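Local coordinates for protein MxaA (PDB 4W4T) that carries a terminal reductase domain, the part described here, that uses NADPH to release the finished chain in myxalamid polyketide and non-ribosomal peptide biosynthesis, at residues 122-126 and 127-131; 137-140 and 141-145; 396-399 and 400-404. One frame throughout, in Å; residues are numbered along the deposited sequence.

Three short-range contacts illustrate how a Rossmann-fold reductase fixes its loops and helix ends. Following the chain from the N terminus, contact 1 folds the loop after strand 117-121 back on itself at the NADPH site. Contact 2 comes next, where helix 133-142 ends and the chain turns into strand 145-148 of the central parallel sheet. These two touch: Leu131 CD1 packs 3.6 Å from Leu139 CD2. Contact 3 lies on the opposite side of the chain's centre, its centre about 40 Å from that of contact 1, and starts the last helix, 400-412. The three follow in series; none nests within or crosses another.

Contact 1 (122-126 and 127-131); sequences GDIGQ and PLLGL
Asp123 and Leu129 meet in a local backbone contact within the loop that follows strand 117-121 of the Rossmann fold, where a type I beta turn from Asp123 to Gln126 and an Asx turn shape part of the NADPH site. Asp123, Ile124 and Gly125 are all cofactor-binding residues of this enzyme, although no NADPH occupies this chain. The beta turn is closed by Gln126 N on Asp123 O at 3.1 Å. Asp123 N draws the loop together, donating to Leu129 O at 2.8 Å; the bond is straight at the hydrogen (168°) but reaches the oxygen from above the carbonyl plane. A weak bond from Leu129 N back to Gln126 O, 3.0 Å, ties the next residues. Leu128, Leu129 and Gly130 all take positive phi, and this curl brings Gly130 CA within 4.6 Å of Gly122 CA. Beside the polar ties, Ile124 CG1 is roughly anti to the backbone N (chi1 -154°), and a bend at chi2 (60°) then turns CD1 toward Leu129 CD2, 3.6 Å away. Helix 159-177 covers this pair, with Ala165 against Ile124 and Ile173 against Leu129. Arg88, another NADPH-binding residue, forms a long, weak ion pair with Asp123 OD2. The other carboxylate oxygen, Asp123 OD1, accepts from Gly125 N at 2.9 Å, and the donor stands above the carboxylate plane.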
loop_
_atom_site.group_PDB
_atom_site.type_symbol
_atom_site.label_atom_id
_atom_site.label_comp_id
_atom_site.label_asym_id
_atom_site.label_seq_id
_atom_site.Cartn_x
_atom_site.Cartn_y
_atom_site.Cartn_z
ATOM N N GLY A 122 -12.620 -10.914 23.601
ATOM C CA GLY A 122 -11.340 -10.310 23.892
ATOM C C GLY A 122 -10.496 -9.993 22.675
ATOM O O GLY A 122 -10.884 -10.236 21.525
ATOM N N ASP A 123 -9.314 -9.454 22.946
ATOM C CA ASP A 123 -8.495 -8.799 21.939
ATOM C C ASP A 123 -7.048 -8.945 22.357
ATOM O O ASP A 123 -6.635 -8.413 23.379
ATOM C CB ASP A 123 -8.874 -7.323 21.818
ATOM C CG ASP A 123 -8.226 -6.632 20.631
ATOM O OD1 ASP A 123 -7.211 -7.130 20.095
ATOM O OD2 ASP A 123 -8.736 -5.556 20.239
ATOM N N ILE A 124 -6.281 -9.674 21.558
ATOM C CA ILE A 124 -4.866 -9.854 21.805
ATOM C C ILE A 124 -4.083 -8.530 21.945
ATOM O O ILE A 124 -3.043 -8.474 22.607
ATOM C CB ILE A 124 -4.260 -10.711 20.673
ATOM C CG1 ILE A 124 -3.023 -11.441 21.179
ATOM C CG2 ILE A 124 -4.020 -9.887 19.408
ATOM C CD1 ILE A 124 -3.330 -12.361 22.332
ATOM N N GLY A 125 -4.589 -7.459 21.348
ATOM C CA GLY A 125 -3.863 -6.203 21.350
ATOM C C GLY A 125 -4.225 -5.290 22.516
ATOM O O GLY A 125 -3.865 -4.117 22.503
ATOM N N GLN A 126 -4.926 -5.824 23.515
ATOM C CA GLN A 126 -5.358 -5.035 24.681
ATOM C C GLN A 126 -4.811 -5.646 25.970
ATOM O O GLN A 126 -4.584 -6.857 26.021
ATOM C CB GLN A 126 -6.888 -4.971 24.748
ATOM C CG GLN A 126 -7.540 -4.244 23.579
ATOM C CD GLN A 126 -7.264 -2.756 23.613
ATOM O OE1 GLN A 126 -7.022 -2.187 24.675
ATOM N NE2 GLN A 126 -7.299 -2.116 22.455
ATOM N N PRO A 127 -4.607 -4.820 27.015
ATOM C CA PRO A 127 -4.195 -5.327 28.330
ATOM C C PRO A 127 -5.102 -6.451 28.798
ATOM O O PRO A 127 -6.317 -6.369 28.583
ATOM C CB PRO A 127 -4.338 -4.101 29.259
ATOM C CG PRO A 127 -4.197 -2.930 28.351
ATOM C CD PRO A 127 -4.731 -3.343 27.001
ATOM N N LEU A 128 -4.518 -7.482 29.412
ATOM C CA LEU A 128 -5.295 -8.612 29.912
ATOM C C LEU A 128 -6.134 -9.260 28.807
ATOM O O LEU A 128 -7.171 -9.859 29.083
ATOM C CB LEU A 128 -6.199 -8.167 31.066
ATOM C CG LEU A 128 -5.543 -7.444 32.248
ATOM C CD1 LEU A 128 -6.581 -7.219 33.362
ATOM C CD2 LEU A 128 -4.342 -8.199 32.792
ATOM N N LEU A 129 -5.672 -9.148 27.559
ATOM C CA LEU A 129 -6.377 -9.721 26.417
ATOM C C LEU A 129 -7.769 -9.120 26.253
ATOM O O LEU A 129 -8.662 -9.756 25.698
ATOM C CB LEU A 129 -6.488 -11.244 26.559
ATOM C CG LEU A 129 -5.212 -11.972 26.948
ATOM C CD1 LEU A 129 -5.485 -13.447 27.250
ATOM C CD2 LEU A 129 -4.164 -11.813 25.832
ATOM N N GLY A 130 -7.956 -7.898 26.747
ATOM C CA GLY A 130 -9.232 -7.225 26.611
ATOM C C GLY A 130 -10.230 -7.567 27.705
ATOM O O GLY A 130 -11.369 -7.098 27.682
ATOM N N LEU A 131 -9.797 -8.362 28.676
ATOM C CA LEU A 131 -10.672 -8.801 29.756
ATOM C C LEU A 131 -10.631 -7.819 30.928
ATOM O O LEU A 131 -9.643 -7.115 31.114
ATOM C CB LEU A 131 -10.275 -10.192 30.258
ATOM C CG LEU A 131 -10.138 -11.327 29.246
ATOM C CD1 LEU A 131 -9.723 -12.624 29.962
ATOM C CD2 LEU A 131 -11.428 -11.504 28.500
#

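Contact 2 (137-140 and 141-145); sequences QRLS and EEIDA
Glu141 and Gln137 pair one turn apart near the C-terminal end of helix 133-142, a helix of the Rossmann fold that leads into strand 145-148. Gln137 NE2 donates almost straight to Glu141 OE2 at 2.9 Å; the oxygen lies in the amide plane, while the donor arrives on the anti side, tilted 30° out of the plane of a carboxylate turned 69° from that amide. A bend at chi2 (62°) brings the glutamine amide to the acid. On the backbone, Glu141 N binds Arg138 O at 3.0 Å, an i to i-3 bond of 3-10 type, alongside a weak i-4 bond to Gln137 O. Glu142 runs alongside Arg138, pointing the same way; their charged groups do not touch, but a water bridges them, accepting from Arg138 NE and donating to Glu142 OE2. Glu142 N also stands above the carbonyl plane of Leu139 and shares its O with Ile143 N, which comes nearly end-on at 3.2 Å from Leu139 O. Ile143, the first residue to leave helical angles, sets CG1 3.7 Å from Leu139 CD1, with Tyr84 of strand 82-87 touching the isoleucine. Last, just ahead of Ala145 where strand 145-148 begins, Asp144 OD1 takes salt bridges from NH2 of both Arg56 and Arg181.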
loop_
_atom_site.group_PDB
_atom_site.type_symbol
_atom_site.label_atom_id
_atom_site.label_comp_id
_atom_site.label_asym_id
_atom_site.label_seq_id
_atom_site.Cartn_x
_atom_site.Cartn_y
_atom_site.Cartn_z
ATOM N N GLN A 137 -8.921 -12.857 36.051
ATOM C CA GLN A 137 -8.697 -13.724 37.193
ATOM C C GLN A 137 -9.435 -15.048 37.008
ATOM O O GLN A 137 -8.899 -16.118 37.308
ATOM C CB GLN A 137 -9.152 -13.037 38.504
ATOM C CG GLN A 137 -9.108 -13.978 39.691
ATOM C CD GLN A 137 -7.721 -14.496 40.009
ATOM O OE1 GLN A 137 -6.725 -13.816 39.788
ATOM N NE2 GLN A 137 -7.649 -15.715 40.559
ATOM N N ARG A 138 -10.656 -14.983 36.497
ATOM C CA ARG A 138 -11.429 -16.210 36.265
ATOM C C ARG A 138 -10.756 -17.094 35.210
ATOM O O ARG A 138 -10.629 -18.309 35.383
ATOM C CB ARG A 138 -12.858 -15.876 35.832
ATOM C CG ARG A 138 -13.745 -17.098 35.632
ATOM C CD ARG A 138 -15.218 -16.703 35.533
ATOM N NE ARG A 138 -15.536 -15.960 34.311
ATOM C CZ ARG A 138 -15.740 -14.642 34.240
ATOM N NH1 ARG A 138 -15.666 -13.875 35.329
ATOM N NH2 ARG A 138 -16.025 -14.084 33.068
ATOM N N LEU A 139 -10.319 -16.474 34.121
ATOM C CA LEU A 139 -9.644 -17.222 33.065
ATOM C C LEU A 139 -8.369 -17.861 33.618
ATOM O O LEU A 139 -8.024 -18.990 33.260
ATOM C CB LEU A 139 -9.332 -16.310 31.874
ATOM C CG LEU A 139 -8.927 -16.986 30.563
ATOM C CD1 LEU A 139 -10.092 -17.771 29.995
ATOM C CD2 LEU A 139 -8.429 -15.945 29.552
ATOM N N SER A 140 -7.694 -17.152 34.524
ATOM C CA SER A 140 -6.458 -17.632 35.127
ATOM C C SER A 140 -6.683 -18.845 36.038
ATOM O O SER A 140 -5.724 -19.518 36.415
ATOM C CB SER A 140 -5.780 -16.531 35.944
ATOM O OG SER A 140 -6.306 -16.475 37.270
ATOM N N GLU A 141 -7.939 -19.074 36.423
ATOM C CA GLU A 141 -8.287 -20.234 37.251
ATOM C C GLU A 141 -8.709 -21.423 36.387
ATOM O O GLU A 141 -8.534 -22.583 36.770
ATOM C CB GLU A 141 -9.416 -19.877 38.227
ATOM C CG GLU A 141 -9.030 -18.862 39.277
ATOM C CD GLU A 141 -10.240 -18.181 39.910
ATOM O OE1 GLU A 141 -11.389 -18.493 39.511
ATOM O OE2 GLU A 141 -10.032 -17.321 40.795
ATOM N N GLU A 142 -9.265 -21.126 35.219
ATOM C CA GLU A 142 -9.932 -22.145 34.414
ATOM C C GLU A 142 -9.018 -22.874 33.415
ATOM O O GLU A 142 -9.177 -24.082 33.181
ATOM C CB GLU A 142 -11.114 -21.503 33.689
ATOM C CG GLU A 142 -12.184 -21.007 34.671
ATOM C CD GLU A 142 -13.504 -20.643 34.011
ATOM O OE1 GLU A 142 -13.542 -20.449 32.778
ATOM O OE2 GLU A 142 -14.517 -20.556 34.738
ATOM N N ILE A 143 -8.035 -22.164 32.873
ATOM C CA ILE A 143 -7.233 -22.692 31.754
ATOM C C ILE A 143 -6.071 -23.570 32.175
ATOM O O ILE A 143 -5.286 -23.189 33.045
ATOM C CB ILE A 143 -6.667 -21.542 30.901
ATOM C CG1 ILE A 143 -7.802 -20.694 30.353
ATOM C CG2 ILE A 143 -5.764 -22.102 29.753
ATOM C CD1 ILE A 143 -8.814 -21.465 29.537
ATOM N N ASP A 144 -5.936 -24.745 31.551
ATOM C CA ASP A 144 -4.834 -25.631 31.898
ATOM C C ASP A 144 -3.613 -25.383 31.018
ATOM O O ASP A 144 -2.478 -25.494 31.474
ATOM C CB ASP A 144 -5.252 -27.111 31.785
ATOM C CG ASP A 144 -6.197 -27.555 32.914
ATOM O OD1 ASP A 144 -6.295 -26.863 33.954
ATOM O OD2 ASP A 144 -6.825 -28.621 32.771
ATOM N N ALA A 145 -3.856 -25.072 29.755
ATOM C CA ALA A 145 -2.757 -24.864 28.814
ATOM C C ALA A 145 -3.144 -23.870 27.713
ATOM O O ALA A 145 -4.327 -23.622 27.441
ATOM C CB ALA A 145 -2.314 -26.207 28.216
HETATM O O HOH W 1 -16.177 -18.756 32.841
#

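Contact 3 (396-399 and 400-404); sequences PSVD and ASLIS
The carboxylate of Asp399, the one flat side-chain group in this contact, turns one oxygen to the first turn of helix 400-412: Leu402 N meets Asp399 OD1 at 2.9 Å, nearly along the C-O direction. Ser401 CB adds a contact at 3.4 Å to the same Asp399 OD1. This is a classic N-cap: the aspartate side chain takes up an N-H that has no earlier helical carbonyl to bind, and its negative charge would be expected to interact favourably with the positive end of the helix dipole. CG sits between the backbone N and the carbonyl carbon (chi1 53°), which folds the acid back over the helix start. Meanwhile Asp399 O opens the regular helical pattern by accepting from Ile403 N at 3.1 Å in a nearly linear bond (176°). Apolar contacts back the cap. Val398 and Ile403, positions N' and N4, form a hydrophobic staple, CG1 of Val398 lying 4.3 Å from CD1 of Ile403. Leu402 CD2 lies against the preceding loop, 4.1 Å from Val398 CG2, with Ser397 O a van der Waals neighbour. Beyond the two segments, Gln314 binds Val398 N, Ser251 borders Leu402, and helix 318-328 packs against the new helix, with Met321 and Tyr324 on Ile403 and Phe328 on Ser404.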
loop_
_atom_site.group_PDB
_atom_site.type_symbol
_atom_site.label_atom_id
_atom_site.label_comp_id
_atom_site.label_asym_id
_atom_site.label_seq_id
_atom_site.Cartn_x
_atom_site.Cartn_y
_atom_site.Cartn_z
ATOM N N PRO A 396 3.821 -33.226 3.407
ATOM C CA PRO A 396 3.633 -33.587 1.999
ATOM C C PRO A 396 4.731 -32.998 1.121
ATOM O O PRO A 396 5.270 -31.927 1.401
ATOM C CB PRO A 396 2.268 -32.987 1.652
ATOM C CG PRO A 396 1.554 -32.862 2.975
ATOM C CD PRO A 396 2.627 -32.597 3.992
ATOM N N SER A 397 5.085 -33.730 0.071
ATOM C CA SER A 397 6.035 -33.260 -0.919
ATOM C C SER A 397 5.412 -32.209 -1.820
ATOM O O SER A 397 4.209 -32.250 -2.097
ATOM C CB SER A 397 6.530 -34.420 -1.790
ATOM O OG SER A 397 6.993 -35.485 -0.987
ATOM N N VAL A 398 6.230 -31.279 -2.295
ATOM C CA VAL A 398 5.761 -30.346 -3.306
ATOM C C VAL A 398 5.990 -31.013 -4.659
ATOM O O VAL A 398 7.123 -31.338 -5.020
ATOM C CB VAL A 398 6.473 -28.997 -3.234
ATOM C CG1 VAL A 398 5.958 -28.059 -4.344
ATOM C CG2 VAL A 398 6.249 -28.361 -1.869
ATOM N N ASP A 399 4.904 -31.267 -5.373
ATOM C CA ASP A 399 4.992 -31.878 -6.691
ATOM C C ASP A 399 3.824 -31.423 -7.553
ATOM O O ASP A 399 2.995 -30.635 -7.105
ATOM C CB ASP A 399 5.036 -33.416 -6.585
ATOM C CG ASP A 399 3.886 -33.996 -5.772
ATOM O OD1 ASP A 399 2.785 -33.396 -5.727
ATOM O OD2 ASP A 399 4.083 -35.077 -5.178
ATOM N N ALA A 400 3.751 -31.906 -8.793
ATOM C CA ALA A 400 2.678 -31.463 -9.671
ATOM C C ALA A 400 1.294 -31.742 -9.062
ATOM O O ALA A 400 0.373 -30.948 -9.203
ATOM C CB ALA A 400 2.817 -32.116 -11.058
ATOM N N SER A 401 1.161 -32.862 -8.360
ATOM C CA SER A 401 -0.112 -33.211 -7.744
ATOM C C SER A 401 -0.550 -32.206 -6.670
ATOM O O SER A 401 -1.710 -31.782 -6.663
ATOM C CB SER A 401 -0.043 -34.613 -7.125
ATOM O OG SER A 401 -1.319 -35.000 -6.643
ATOM N N LEU A 402 0.354 -31.856 -5.756
ATOM C CA LEU A 402 0.038 -30.852 -4.717
ATOM C C LEU A 402 -0.359 -29.536 -5.378
ATOM O O LEU A 402 -1.371 -28.928 -5.033
ATOM C CB LEU A 402 1.221 -30.614 -3.769
ATOM C CG LEU A 402 0.923 -29.615 -2.625
ATOM C CD1 LEU A 402 -0.023 -30.250 -1.618
ATOM C CD2 LEU A 402 2.180 -29.115 -1.945
ATOM N N ILE A 403 0.432 -29.099 -6.351
ATOM C CA ILE A 403 0.123 -27.841 -7.020
ATOM C C ILE A 403 -1.225 -27.924 -7.742
ATOM O O ILE A 403 -1.986 -26.970 -7.739
ATOM C CB ILE A 403 1.230 -27.430 -7.996
ATOM C CG1 ILE A 403 2.532 -27.188 -7.226
ATOM C CG2 ILE A 403 0.830 -26.181 -8.800
ATOM C CD1 ILE A 403 2.380 -26.376 -5.961
ATOM N N SER A 404 -1.552 -29.074 -8.322
ATOM C CA SER A 404 -2.856 -29.215 -8.973
ATOM C C SER A 404 -3.992 -29.122 -7.952
ATOM O O SER A 404 -5.021 -28.499 -8.209
ATOM C CB SER A 404 -2.946 -30.534 -9.743
ATOM O OG SER A 404 -4.211 -30.643 -10.372
#